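Local coordinates for protein cellulase (Xanthomonas axonopodis pv. citri, PDB 5HOS) that probably hydrolyses internal beta-1,4-glucosidic bonds of cellulose, as an endo-glucanase of glycosyl hydrolase family 5, at residues L76-Q81 with A118-H123; F146-A151 with G183-I188; E159-D164 with A193-A198; L269-T274 with S302-G307; L282-M287 with S331-R336. One frame throughout, in Å; residues are numbered along the deposited sequence.

Overall arrangement
A closed barrel of eight parallel strands, with helices outside, places these contacts. Contact 4 joins strands 267-273 and 298-306, its centre about 8 Å from that of the chain. Contact 3 ties loops at the C-terminal ends of strands 152-155 and 188-191, and its E159 OE2 lies 3.7 Å from E271 OE1 of contact 4, probably marking the active site of this family. Contact 1 flanks contact 3 through a 2.7 Å salt bridge from K119 NZ to D162 OD2. Contact 2 lies at the barrel's other end, its centre about 25 Å from that of contact 3. Contact 5 packs outer helices against W303 and F272 of contact 4, the centres about 12 Å apart.

Contact 1: L76-Q81 with A118-H123; sequences LWERLQ and AKYYGH
E78 carries the polar core of this contact: its OE2 accepts a hydrogen bond of 2.7 Å from Y121 N, received on the anti lone pair at an N-H...O angle of 160°. The same oxygen is gripped a second time by a water that donates to it and accepts from G122 N at 2.9 Å, joining the carboxylate to two successive amides. Its other oxygen, OE1, takes a bond from the side chain of N116, which also binds W77 N. Farther along, Y120 OH donates to Q81 O over 2.6 Å. The chain of E78 bends at chi2 (90°), and CG sits squarely over the face of the Y121 ring, 3.6 Å from its centroid. W77 and Y120 meet obliquely, with ring planes 38° apart and Y120 CD1 only 3.3 Å from W77 CD2. W77 is held from turning by an in-plane bond from NE1 to Q81 OE1, 2.9 Å long, and Q81 NE2 in turn bonds G86 O and D137. Residues 118-123 form a tight beta hairpin, with a type I' turn from Y120 to H123, against which the short helix 77-80 packs; both follow barrel strands, at the catalytic end of a (beta/alpha)8 fold.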
# COMPACT_ATOMS: atom_id res chain seq x y z
N LEU A 76 3.96 7.34 -9.13
CA LEU A 76 5.36 7.14 -9.50
C LEU A 76 6.21 8.27 -8.99
O LEU A 76 5.95 9.43 -9.33
CB LEU A 76 5.55 7.09 -11.01
CG LEU A 76 5.57 5.77 -11.77
CD1 LEU A 76 6.17 6.03 -13.14
CD2 LEU A 76 6.33 4.67 -11.05
N TRP A 77 7.24 7.94 -8.22
CA TRP A 77 8.19 8.93 -7.69
C TRP A 77 8.64 9.91 -8.79
O TRP A 77 8.61 11.12 -8.61
CB TRP A 77 9.41 8.22 -7.08
CG TRP A 77 10.38 9.07 -6.30
CD1 TRP A 77 10.44 10.44 -6.23
CD2 TRP A 77 11.48 8.59 -5.52
NE1 TRP A 77 11.49 10.83 -5.44
CE2 TRP A 77 12.15 9.71 -5.00
CE3 TRP A 77 11.96 7.31 -5.22
CZ2 TRP A 77 13.28 9.60 -4.17
CZ3 TRP A 77 13.10 7.20 -4.39
CH2 TRP A 77 13.74 8.33 -3.89
N GLU A 78 9.03 9.37 -9.94
CA GLU A 78 9.62 10.17 -11.00
C GLU A 78 8.63 11.13 -11.65
O GLU A 78 9.05 12.17 -12.19
CB GLU A 78 10.25 9.28 -12.07
CG GLU A 78 11.41 8.44 -11.53
CD GLU A 78 11.01 7.08 -10.97
OE1 GLU A 78 9.80 6.79 -10.81
OE2 GLU A 78 11.94 6.30 -10.68
N ARG A 79 7.35 10.79 -11.62
CA ARG A 79 6.30 11.71 -12.09
C ARG A 79 6.05 12.83 -11.09
O ARG A 79 5.83 13.97 -11.47
CB ARG A 79 5.01 10.94 -12.38
CG ARG A 79 5.17 9.95 -13.52
CD ARG A 79 3.85 9.37 -13.97
NE ARG A 79 4.07 8.60 -15.21
CZ ARG A 79 3.65 7.37 -15.47
NH1 ARG A 79 2.90 6.67 -14.62
NH2 ARG A 79 3.96 6.82 -16.65
N LEU A 80 6.08 12.50 -9.80
CA LEU A 80 5.88 13.50 -8.76
C LEU A 80 7.11 14.39 -8.51
O LEU A 80 6.96 15.57 -8.20
CB LEU A 80 5.43 12.84 -7.46
CG LEU A 80 5.14 13.79 -6.28
CD1 LEU A 80 4.05 14.79 -6.61
CD2 LEU A 80 4.77 12.97 -5.07
N GLN A 81 8.31 13.82 -8.62
CA GLN A 81 9.56 14.54 -8.39
C GLN A 81 10.58 14.14 -9.46
O GLN A 81 11.37 13.23 -9.25
CB GLN A 81 10.10 14.28 -6.99
CG GLN A 81 11.26 15.19 -6.62
CD GLN A 81 11.88 14.86 -5.28
OE1 GLN A 81 11.96 13.69 -4.91
NE2 GLN A 81 12.33 15.88 -4.56
N ALA A 118 11.78 0.79 -4.05
CA ALA A 118 12.99 1.40 -3.49
C ALA A 118 14.01 1.83 -4.55
O ALA A 118 15.21 1.85 -4.29
CB ALA A 118 13.63 0.50 -2.44
N LYS A 119 13.52 2.21 -5.73
CA LYS A 119 14.35 2.69 -6.82
C LYS A 119 13.87 4.06 -7.31
O LYS A 119 12.68 4.37 -7.27
CB LYS A 119 14.35 1.69 -7.97
CG LYS A 119 15.10 0.41 -7.65
CD LYS A 119 15.02 -0.58 -8.81
CE LYS A 119 16.11 -1.63 -8.69
NZ LYS A 119 15.63 -2.95 -9.17
N TYR A 120 14.84 4.86 -7.76
CA TYR A 120 14.60 6.14 -8.40
C TYR A 120 15.37 6.11 -9.71
O TYR A 120 16.59 5.96 -9.70
CB TYR A 120 15.09 7.26 -7.49
CG TYR A 120 14.77 8.66 -7.95
CD1 TYR A 120 13.45 9.07 -8.13
CD2 TYR A 120 15.79 9.58 -8.19
CE1 TYR A 120 13.15 10.36 -8.55
CE2 TYR A 120 15.50 10.87 -8.58
CZ TYR A 120 14.18 11.26 -8.77
OH TYR A 120 13.92 12.55 -9.19
N TYR A 121 14.65 6.22 -10.83
CA TYR A 121 15.18 5.99 -12.18
C TYR A 121 16.01 4.70 -12.26
O TYR A 121 17.10 4.68 -12.85
CB TYR A 121 16.00 7.21 -12.66
CG TYR A 121 15.17 8.45 -12.95
CD1 TYR A 121 14.52 8.60 -14.16
CD2 TYR A 121 15.05 9.46 -12.00
CE1 TYR A 121 13.77 9.74 -14.44
CE2 TYR A 121 14.30 10.60 -12.26
CZ TYR A 121 13.66 10.74 -13.48
OH TYR A 121 12.92 11.87 -13.75
N GLY A 122 15.50 3.63 -11.65
CA GLY A 122 16.14 2.32 -11.67
C GLY A 122 17.26 2.06 -10.67
O GLY A 122 17.74 0.93 -10.59
N HIS A 123 17.66 3.07 -9.90
CA HIS A 123 18.78 2.95 -8.96
C HIS A 123 18.24 2.86 -7.55
O HIS A 123 17.38 3.65 -7.15
CB HIS A 123 19.68 4.17 -9.07
CG HIS A 123 20.32 4.32 -10.41
ND1 HIS A 123 21.48 3.66 -10.75
CD2 HIS A 123 19.96 5.03 -11.49
CE1 HIS A 123 21.81 3.96 -11.99
NE2 HIS A 123 20.90 4.79 -12.47
O HOH W 1 12.68 3.62 -10.84

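Contact 2: F146-A151 with G183-I188; sequences FKSDNA and GATNLI
N186 turns its amide into the bend of the F146-D149 turn, and the two ends of that amide find complementary backbone partners. With CG anti to the carbonyl carbon (chi1 -49°), OD1 accepts from S148 N at 2.9 Å, while ND2 donates to F146 O at 3.2 Å. The carbonyl of F146 is thereby gripped from opposite faces of its plane, by N186 ND2 on one and by D149 N on the other, the latter closing the type II turn. ND2 also serves V152 O at the start of the next strand, which helps fix the amide's rotation. The S148 hydroxyl meets the preceding residue of the second loop: OG accepts from T185 N over 3.0 Å, and its CB lies 3.2 Å from T185 OG1. K147 runs alongside, fully extended, its CG 3.9 Å from A184 CA and its CE equally far from G183 C, before NZ reaches T182 O. Side chains thus bond backbone in both directions. Each loop leads from a helix to the next strand, 152-155 or 188-191, so the contact joins two successive alpha-to-beta loops at the N-terminal end of the (beta/alpha)8 barrel, away from the substrate-binding end.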
# COMPACT_ATOMS: atom_id res chain seq x y z
N PHE A 146 1.06 17.82 2.64
CA PHE A 146 -0.11 17.23 3.28
C PHE A 146 -0.01 17.21 4.79
O PHE A 146 -0.60 16.34 5.44
CB PHE A 146 -0.34 15.83 2.73
CG PHE A 146 -0.67 15.84 1.27
CD1 PHE A 146 -1.93 16.26 0.85
CD2 PHE A 146 0.27 15.49 0.33
CE1 PHE A 146 -2.24 16.31 -0.49
CE2 PHE A 146 -0.04 15.53 -1.02
CZ PHE A 146 -1.29 15.95 -1.43
N LYS A 147 0.70 18.20 5.34
CA LYS A 147 1.07 18.24 6.77
C LYS A 147 -0.13 18.11 7.68
O LYS A 147 -0.99 18.99 7.74
CB LYS A 147 1.82 19.53 7.10
CG LYS A 147 2.29 19.60 8.57
CD LYS A 147 3.15 20.83 8.83
CE LYS A 147 3.35 21.05 10.31
NZ LYS A 147 4.36 22.12 10.56
N SER A 148 -0.17 16.99 8.38
CA SER A 148 -1.14 16.71 9.43
C SER A 148 -2.60 16.70 8.95
O SER A 148 -3.52 16.87 9.74
CB SER A 148 -0.95 17.68 10.60
OG SER A 148 0.37 17.61 11.08
N ASP A 149 -2.80 16.46 7.66
CA ASP A 149 -4.12 16.30 7.11
C ASP A 149 -4.52 14.86 7.43
O ASP A 149 -3.96 13.92 6.88
CB ASP A 149 -4.08 16.55 5.61
CG ASP A 149 -5.45 16.43 4.94
OD1 ASP A 149 -6.31 15.71 5.46
OD2 ASP A 149 -5.65 17.07 3.89
N ASN A 150 -5.50 14.70 8.31
CA ASN A 150 -5.87 13.37 8.80
C ASN A 150 -6.45 12.43 7.74
O ASN A 150 -6.48 11.23 7.95
CB ASN A 150 -6.82 13.48 9.99
CG ASN A 150 -6.86 12.21 10.83
OD1 ASN A 150 -5.82 11.73 11.30
ND2 ASN A 150 -8.06 11.66 11.01
N ALA A 151 -6.87 12.96 6.59
CA ALA A 151 -7.29 12.09 5.48
C ALA A 151 -6.14 11.41 4.75
O ALA A 151 -6.38 10.47 4.01
CB ALA A 151 -8.12 12.86 4.48
N GLY A 183 6.88 18.30 11.41
CA GLY A 183 5.74 18.50 12.30
C GLY A 183 4.50 17.72 11.89
O GLY A 183 3.52 17.69 12.61
N ALA A 184 4.55 17.07 10.73
CA ALA A 184 3.43 16.29 10.24
C ALA A 184 3.10 15.13 11.17
O ALA A 184 3.99 14.35 11.54
CB ALA A 184 3.74 15.77 8.85
N THR A 185 1.83 15.02 11.53
CA THR A 185 1.34 14.00 12.44
C THR A 185 0.63 12.83 11.77
O THR A 185 0.04 12.00 12.45
CB THR A 185 0.35 14.62 13.44
OG1 THR A 185 -0.72 15.22 12.70
CG2 THR A 185 1.04 15.66 14.28
N ASN A 186 0.73 12.75 10.44
CA ASN A 186 0.05 11.72 9.68
C ASN A 186 0.49 10.31 10.04
O ASN A 186 1.63 10.08 10.47
CB ASN A 186 0.31 11.89 8.19
CG ASN A 186 0.07 13.31 7.71
OD1 ASN A 186 0.77 14.24 8.13
ND2 ASN A 186 -0.88 13.49 6.83
N LEU A 187 -0.41 9.37 9.83
CA LEU A 187 -0.07 7.97 9.91
C LEU A 187 0.92 7.63 8.80
O LEU A 187 0.74 8.05 7.65
CB LEU A 187 -1.32 7.13 9.75
CG LEU A 187 -1.11 5.63 9.62
CD1 LEU A 187 -0.61 5.04 10.94
CD2 LEU A 187 -2.39 4.99 9.13
N ILE A 188 1.94 6.86 9.17
CA ILE A 188 2.94 6.38 8.23
C ILE A 188 2.85 4.85 8.13
O ILE A 188 2.81 4.18 9.13
CB ILE A 188 4.38 6.78 8.64
CG1 ILE A 188 4.52 8.30 8.69
CG2 ILE A 188 5.39 6.19 7.65
CD1 ILE A 188 5.77 8.78 9.39

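Contact 3: E159-D164 with A193-A198; sequences EPYDID and ALWTGA
E159 and P160 end the Asn-Glu-Pro sequence that follows the fourth barrel strand in family 5 enzymes, where the glutamate is probably the acid/base, and here they meet the turn A193-T196. P160 O accepts from W195 N at 3.0 Å, with an N-H...O angle of 151°. The turn closes on itself through T196 N to A193 O, its residues L194 to T196 all in the left-handed region of backbone space. Two side chains meet the W195 indole, one over a face and one at its edge. Y161 CB sits over the five-membered ring, 3.5 Å from the centroid, a CH-pi contact; the Y161 ring lies within 10° of parallel but slid well aside. From the edge comes E159, whose extended chain brings OE1 to 3.3 Å from W195 CD1, the carboxylate standing at a right angle to the indole. OE2 is bonded to H229 ND1. A water also joins the loops, donating to I163 O at 2.7 Å and accepting from L194 N at 2.9 Å. A193 CB and P160 CB lie 4.2 Å apart, and both residues pack on W168 of helix 165-181, while T196 turns to strand 224-231, its OG1 bonded to E227 O and its backbone paired with H229.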
# COMPACT_ATOMS: atom_id res chain seq x y z
N GLU A 159 7.03 -2.16 -1.85
CA GLU A 159 7.84 -3.36 -2.08
C GLU A 159 9.33 -3.14 -2.39
O GLU A 159 9.80 -3.49 -3.48
CB GLU A 159 7.19 -4.22 -3.18
CG GLU A 159 5.79 -4.69 -2.80
CD GLU A 159 5.20 -5.77 -3.71
OE1 GLU A 159 5.87 -6.18 -4.68
OE2 GLU A 159 4.05 -6.20 -3.45
N PRO A 160 10.10 -2.58 -1.43
CA PRO A 160 11.56 -2.67 -1.55
C PRO A 160 11.97 -4.12 -1.74
O PRO A 160 11.39 -4.99 -1.08
CB PRO A 160 12.07 -2.15 -0.19
CG PRO A 160 10.91 -1.48 0.46
CD PRO A 160 9.67 -2.11 -0.10
N TYR A 161 12.90 -4.42 -2.64
CA TYR A 161 13.27 -5.85 -2.86
C TYR A 161 14.71 -6.23 -3.15
O TYR A 161 15.09 -7.36 -2.85
CB TYR A 161 12.38 -6.49 -3.92
CG TYR A 161 12.70 -6.10 -5.34
CD1 TYR A 161 12.10 -4.99 -5.92
CD2 TYR A 161 13.56 -6.87 -6.12
CE1 TYR A 161 12.38 -4.65 -7.24
CE2 TYR A 161 13.85 -6.53 -7.43
CZ TYR A 161 13.25 -5.43 -7.98
OH TYR A 161 13.53 -5.08 -9.27
N ASP A 162 15.50 -5.35 -3.76
CA ASP A 162 16.93 -5.64 -3.97
C ASP A 162 17.81 -4.72 -3.12
O ASP A 162 18.90 -4.33 -3.50
CB ASP A 162 17.31 -5.69 -5.47
CG ASP A 162 17.08 -4.39 -6.20
OD1 ASP A 162 16.87 -3.33 -5.55
OD2 ASP A 162 17.13 -4.42 -7.45
N ILE A 163 17.30 -4.41 -1.95
CA ILE A 163 18.03 -3.73 -0.90
C ILE A 163 17.80 -4.66 0.26
O ILE A 163 16.68 -5.12 0.47
CB ILE A 163 17.51 -2.29 -0.63
CG1 ILE A 163 18.15 -1.72 0.63
CG2 ILE A 163 15.99 -2.24 -0.52
CD1 ILE A 163 18.04 -0.22 0.75
N ASP A 164 18.85 -4.99 0.99
CA ASP A 164 18.69 -5.95 2.05
C ASP A 164 17.92 -5.30 3.20
O ASP A 164 17.95 -4.07 3.36
CB ASP A 164 20.02 -6.54 2.50
CG ASP A 164 20.71 -5.68 3.52
OD1 ASP A 164 20.43 -5.83 4.73
OD2 ASP A 164 21.54 -4.87 3.09
N ALA A 193 11.65 -5.05 3.52
CA ALA A 193 12.15 -5.37 2.17
C ALA A 193 11.67 -6.77 1.73
O ALA A 193 10.66 -7.26 2.24
CB ALA A 193 13.66 -5.23 2.12
N LEU A 194 12.33 -7.39 0.74
CA LEU A 194 11.87 -8.67 0.18
C LEU A 194 10.39 -8.65 -0.17
O LEU A 194 9.63 -9.54 0.22
CB LEU A 194 12.19 -9.85 1.13
CG LEU A 194 13.58 -10.47 1.06
CD1 LEU A 194 13.66 -11.63 2.06
CD2 LEU A 194 13.93 -10.96 -0.35
N TRP A 195 9.99 -7.58 -0.88
CA TRP A 195 8.60 -7.35 -1.33
C TRP A 195 7.58 -7.29 -0.20
O TRP A 195 6.39 -7.45 -0.42
CB TRP A 195 8.15 -8.38 -2.38
CG TRP A 195 9.00 -8.42 -3.63
CD1 TRP A 195 8.85 -7.66 -4.74
CD2 TRP A 195 10.08 -9.32 -3.89
NE1 TRP A 195 9.80 -8.01 -5.69
CE2 TRP A 195 10.56 -9.03 -5.19
CE3 TRP A 195 10.70 -10.34 -3.15
CZ2 TRP A 195 11.63 -9.71 -5.75
CZ3 TRP A 195 11.77 -11.02 -3.71
CH2 TRP A 195 12.22 -10.70 -5.01
N THR A 196 8.08 -7.02 1.01
CA THR A 196 7.31 -6.89 2.23
C THR A 196 6.17 -7.94 2.41
O THR A 196 5.09 -7.63 2.90
CB THR A 196 6.89 -5.40 2.46
OG1 THR A 196 6.63 -5.17 3.85
CG2 THR A 196 5.71 -4.93 1.59
N GLY A 197 6.47 -9.18 2.04
CA GLY A 197 5.51 -10.28 2.16
C GLY A 197 5.30 -10.64 3.63
O GLY A 197 6.28 -10.81 4.35
N ALA A 198 4.05 -10.77 4.06
CA ALA A 198 3.78 -11.21 5.44
C ALA A 198 4.37 -12.60 5.68
O ALA A 198 5.06 -12.82 6.66
CB ALA A 198 2.29 -11.20 5.75
O HOH W 2 15.09 -7.18 -0.09

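Contact 4: L269-T274 with S302-G307; sequences LAEFGT and SWWAAG
F272 and W303 are brought together by contrasting first torsions: F272 places CG between its backbone N and carbonyl carbon (chi1 66°), while W303 holds CG anti to N (173°). The indole edge then points at the phenyl face, an offset edge-to-face pair with F272 CE2 3.6 Å from W303 CE3. Both residues belong to the last two strands of the (beta/alpha)8 barrel, linked by the right-handed beta-alpha-beta crossover through helix 278-293. Pairing is parallel but not regular. S302 N donates to L269 O at 2.9 Å and W304 N to F272 O at 2.8 Å, so three steps along 269-273 match two along its partner. At the irregularity the S302 hydroxyl adds a bond, OG donating to A270 O at 2.8 Å from above the carbonyl plane; N33 supplies that oxygen with a second bond. F272 N, by contrast, is buried and has no partner in the model. On the barrel's inner side E271 and W304 lie side by side, pointing the same way, with carboxylate and indole planes 26° apart and E271 OE2 3.6 Å from W304 CE3. E271 is further positioned by R72 and Y231, and it is probably the nucleophile, as in other family 5 enzymes. A cis peptide joins W304 to A305, as is usual at this tryptophan in the family. At the strand end T274 OG1 approaches the W303 ring in its plane, 3.4 Å from CH2, while G273 CA covers a face of the six-membered ring, 3.9 Å from its centroid.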
# COMPACT_ATOMS: atom_id res chain seq x y z
N LEU A 269 -2.33 -4.50 5.92
CA LEU A 269 -2.21 -5.39 4.77
C LEU A 269 -2.57 -4.58 3.51
O LEU A 269 -3.70 -4.58 3.05
CB LEU A 269 -3.09 -6.63 4.94
CG LEU A 269 -2.79 -7.80 3.99
CD1 LEU A 269 -1.43 -8.41 4.27
CD2 LEU A 269 -3.88 -8.86 4.10
N ALA A 270 -1.58 -3.85 2.99
CA ALA A 270 -1.82 -2.83 1.97
C ALA A 270 -2.06 -3.40 0.57
O ALA A 270 -2.55 -2.69 -0.30
CB ALA A 270 -0.69 -1.82 1.92
N GLU A 271 -1.67 -4.66 0.35
CA GLU A 271 -2.04 -5.37 -0.87
C GLU A 271 -2.37 -6.80 -0.51
O GLU A 271 -1.61 -7.46 0.22
CB GLU A 271 -0.90 -5.41 -1.90
CG GLU A 271 -0.54 -4.07 -2.51
CD GLU A 271 0.38 -4.18 -3.72
OE1 GLU A 271 0.53 -5.31 -4.25
OE2 GLU A 271 0.94 -3.14 -4.14
N PHE A 272 -3.50 -7.26 -1.04
CA PHE A 272 -3.88 -8.67 -1.07
C PHE A 272 -4.96 -8.81 -2.12
O PHE A 272 -5.66 -7.85 -2.43
CB PHE A 272 -4.39 -9.15 0.29
CG PHE A 272 -5.69 -8.52 0.72
CD1 PHE A 272 -5.73 -7.18 1.12
CD2 PHE A 272 -6.87 -9.25 0.70
CE1 PHE A 272 -6.92 -6.59 1.49
CE2 PHE A 272 -8.06 -8.66 1.08
CZ PHE A 272 -8.09 -7.34 1.48
N GLY A 273 -5.09 -10.02 -2.66
CA GLY A 273 -6.08 -10.29 -3.68
C GLY A 273 -6.28 -11.77 -3.86
O GLY A 273 -5.42 -12.56 -3.51
N THR A 274 -7.43 -12.12 -4.42
CA THR A 274 -7.84 -13.52 -4.64
C THR A 274 -8.74 -13.55 -5.87
O THR A 274 -9.49 -12.59 -6.11
CB THR A 274 -8.60 -14.14 -3.45
OG1 THR A 274 -9.77 -13.37 -3.14
CG2 THR A 274 -7.73 -14.25 -2.21
N SER A 302 -6.15 -3.13 2.42
CA SER A 302 -6.57 -2.58 1.14
C SER A 302 -6.31 -3.59 0.03
O SER A 302 -5.19 -4.04 -0.18
CB SER A 302 -5.92 -1.20 0.85
OG SER A 302 -4.51 -1.20 1.00
N TRP A 303 -7.41 -3.96 -0.63
CA TRP A 303 -7.43 -4.94 -1.71
C TRP A 303 -6.68 -4.45 -2.95
O TRP A 303 -6.77 -3.27 -3.30
CB TRP A 303 -8.89 -5.20 -2.08
CG TRP A 303 -9.15 -6.05 -3.28
CD1 TRP A 303 -9.22 -5.64 -4.58
CD2 TRP A 303 -9.40 -7.45 -3.28
NE1 TRP A 303 -9.49 -6.71 -5.40
CE2 TRP A 303 -9.62 -7.83 -4.62
CE3 TRP A 303 -9.47 -8.42 -2.27
CZ2 TRP A 303 -9.90 -9.15 -4.98
CZ3 TRP A 303 -9.74 -9.73 -2.63
CH2 TRP A 303 -9.95 -10.08 -3.97
N TRP A 304 -5.96 -5.36 -3.60
CA TRP A 304 -5.36 -5.09 -4.90
C TRP A 304 -6.16 -5.90 -5.93
O TRP A 304 -6.14 -7.13 -5.88
CB TRP A 304 -3.88 -5.53 -4.95
CG TRP A 304 -3.26 -5.18 -6.26
CD1 TRP A 304 -3.31 -5.92 -7.41
CD2 TRP A 304 -2.55 -3.99 -6.59
NE1 TRP A 304 -2.66 -5.26 -8.42
CE2 TRP A 304 -2.19 -4.07 -7.95
CE3 TRP A 304 -2.19 -2.85 -5.86
CZ2 TRP A 304 -1.47 -3.06 -8.60
CZ3 TRP A 304 -1.47 -1.84 -6.50
CH2 TRP A 304 -1.12 -1.95 -7.86
N ALA A 305 -6.88 -5.26 -6.87
CA ALA A 305 -6.99 -3.80 -7.04
C ALA A 305 -8.25 -3.47 -7.82
O ALA A 305 -8.96 -4.36 -8.26
CB ALA A 305 -5.78 -3.26 -7.79
N ALA A 306 -8.51 -2.18 -7.97
CA ALA A 306 -9.48 -1.67 -8.92
C ALA A 306 -8.80 -0.54 -9.71
O ALA A 306 -7.59 -0.34 -9.61
CB ALA A 306 -10.73 -1.19 -8.20
N GLY A 307 -9.58 0.18 -10.50
CA GLY A 307 -9.05 1.18 -11.42
C GLY A 307 -9.64 0.91 -12.79
O GLY A 307 -9.91 -0.24 -13.14

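Contact 5: L282-M287 with S331-R336; sequences LALNGM and SILSPR
N285 leaves its helix with chi1 at -102°, away from any staggered position, and crosses to I332 and R336 on the neighbouring helix. CB passes 4.0 Å from R336 NH1. CG comes next, 3.7 Å from the I332 CG2 methyl, and there the side chain divides into two very different environments. ND2 lies against the hydrocarbon of I332, 3.5 Å from CG2, and gives a weak bond back to N281 O one turn earlier. OD1 is the polar tip, gripped side-on by two nitrogens of one arginine: R336 NH1 donates at 3.0 Å and NE at 3.3 Å, both with the oxygen in the guanidinium plane. A water donates to the same oxygen, 2.8 Å away, and to I332 O, so OD1 has three donors. The helices bearing these residues, 278-293 and 330-341, are the last two of the outer layer of the (beta/alpha)8 barrel, following strands 267-273 and 298-306; their local axes run 10.2 Å apart and nearly parallel, at 11°. Amide and guanidinium planes are turned 61° to each other, and the N285 backbone O lies over one face of the guanidinium without a bond. R336 NH2 is salt-bridged to E292. Toward the barrel the contact becomes apolar: L284 CD2 reaches I332 CG2 at 3.9 Å and also touches L333, and L284 and L333 both rest on W303.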
# COMPACT_ATOMS: atom_id res chain seq x y z
N LEU A 282 -13.45 -18.89 0.37
CA LEU A 282 -13.24 -19.35 1.75
C LEU A 282 -11.99 -18.75 2.37
O LEU A 282 -12.02 -18.27 3.51
CB LEU A 282 -13.15 -20.88 1.81
CG LEU A 282 -14.45 -21.64 1.54
CD1 LEU A 282 -14.18 -23.11 1.29
CD2 LEU A 282 -15.44 -21.46 2.69
N ALA A 283 -10.89 -18.76 1.61
CA ALA A 283 -9.61 -18.18 2.07
C ALA A 283 -9.71 -16.69 2.36
O ALA A 283 -9.23 -16.21 3.39
CB ALA A 283 -8.52 -18.44 1.04
N LEU A 284 -10.37 -15.96 1.46
CA LEU A 284 -10.54 -14.52 1.61
C LEU A 284 -11.34 -14.20 2.87
O LEU A 284 -10.89 -13.40 3.71
CB LEU A 284 -11.23 -13.91 0.38
CG LEU A 284 -11.50 -12.41 0.41
CD1 LEU A 284 -10.21 -11.62 0.59
CD2 LEU A 284 -12.21 -11.98 -0.87
N ASN A 285 -12.52 -14.81 3.00
CA ASN A 285 -13.36 -14.66 4.19
C ASN A 285 -12.61 -14.94 5.48
O ASN A 285 -12.69 -14.17 6.44
CB ASN A 285 -14.58 -15.60 4.13
CG ASN A 285 -15.85 -14.88 3.75
OD1 ASN A 285 -16.31 -14.01 4.49
ND2 ASN A 285 -16.43 -15.23 2.60
N GLY A 286 -11.90 -16.06 5.49
CA GLY A 286 -11.12 -16.46 6.65
C GLY A 286 -10.04 -15.45 7.00
O GLY A 286 -9.88 -15.10 8.18
N MET A 287 -9.32 -14.98 5.99
CA MET A 287 -8.23 -14.03 6.24
C MET A 287 -8.76 -12.70 6.77
O MET A 287 -8.17 -12.13 7.68
CB MET A 287 -7.41 -13.81 4.97
CG MET A 287 -6.08 -13.10 5.22
SD MET A 287 -5.03 -12.95 3.77
CE MET A 287 -6.23 -12.78 2.44
N SER A 331 -18.83 -9.11 -3.00
CA SER A 331 -19.85 -9.67 -2.10
C SER A 331 -19.25 -10.16 -0.77
O SER A 331 -19.97 -10.30 0.22
CB SER A 331 -20.64 -10.80 -2.78
OG SER A 331 -19.84 -11.95 -2.94
N ILE A 332 -17.94 -10.43 -0.76
CA ILE A 332 -17.20 -10.72 0.47
C ILE A 332 -16.55 -9.47 1.06
O ILE A 332 -16.62 -9.25 2.27
CB ILE A 332 -16.13 -11.80 0.23
CG1 ILE A 332 -16.79 -13.10 -0.26
CG2 ILE A 332 -15.31 -12.05 1.50
CD1 ILE A 332 -15.85 -14.09 -0.93
N LEU A 333 -15.91 -8.66 0.21
CA LEU A 333 -15.19 -7.47 0.68
C LEU A 333 -16.11 -6.44 1.32
O LEU A 333 -15.74 -5.83 2.34
CB LEU A 333 -14.39 -6.81 -0.45
CG LEU A 333 -13.25 -7.63 -1.04
CD1 LEU A 333 -12.80 -7.06 -2.37
CD2 LEU A 333 -12.08 -7.71 -0.06
N SER A 334 -17.29 -6.25 0.73
CA SER A 334 -18.21 -5.21 1.19
C SER A 334 -18.73 -5.43 2.62
O SER A 334 -18.61 -4.52 3.44
CB SER A 334 -19.34 -4.99 0.18
OG SER A 334 -20.16 -3.90 0.56
N PRO A 335 -19.30 -6.61 2.93
CA PRO A 335 -19.74 -6.82 4.32
C PRO A 335 -18.60 -6.79 5.35
O PRO A 335 -18.81 -6.35 6.48
CB PRO A 335 -20.45 -8.19 4.30
CG PRO A 335 -20.15 -8.80 2.98
CD PRO A 335 -19.74 -7.71 2.04
N ARG A 336 -17.41 -7.24 4.96
CA ARG A 336 -16.24 -7.18 5.85
C ARG A 336 -15.81 -5.73 6.09
O ARG A 336 -15.52 -5.35 7.23
CB ARG A 336 -15.09 -8.02 5.28
CG ARG A 336 -15.38 -9.51 5.23
CD ARG A 336 -15.31 -10.14 6.61
NE ARG A 336 -15.53 -11.59 6.56
CZ ARG A 336 -15.53 -12.40 7.62
NH1 ARG A 336 -15.74 -13.70 7.45
NH2 ARG A 336 -15.31 -11.93 8.85
O HOH W 3 -17.84 -11.65 4.07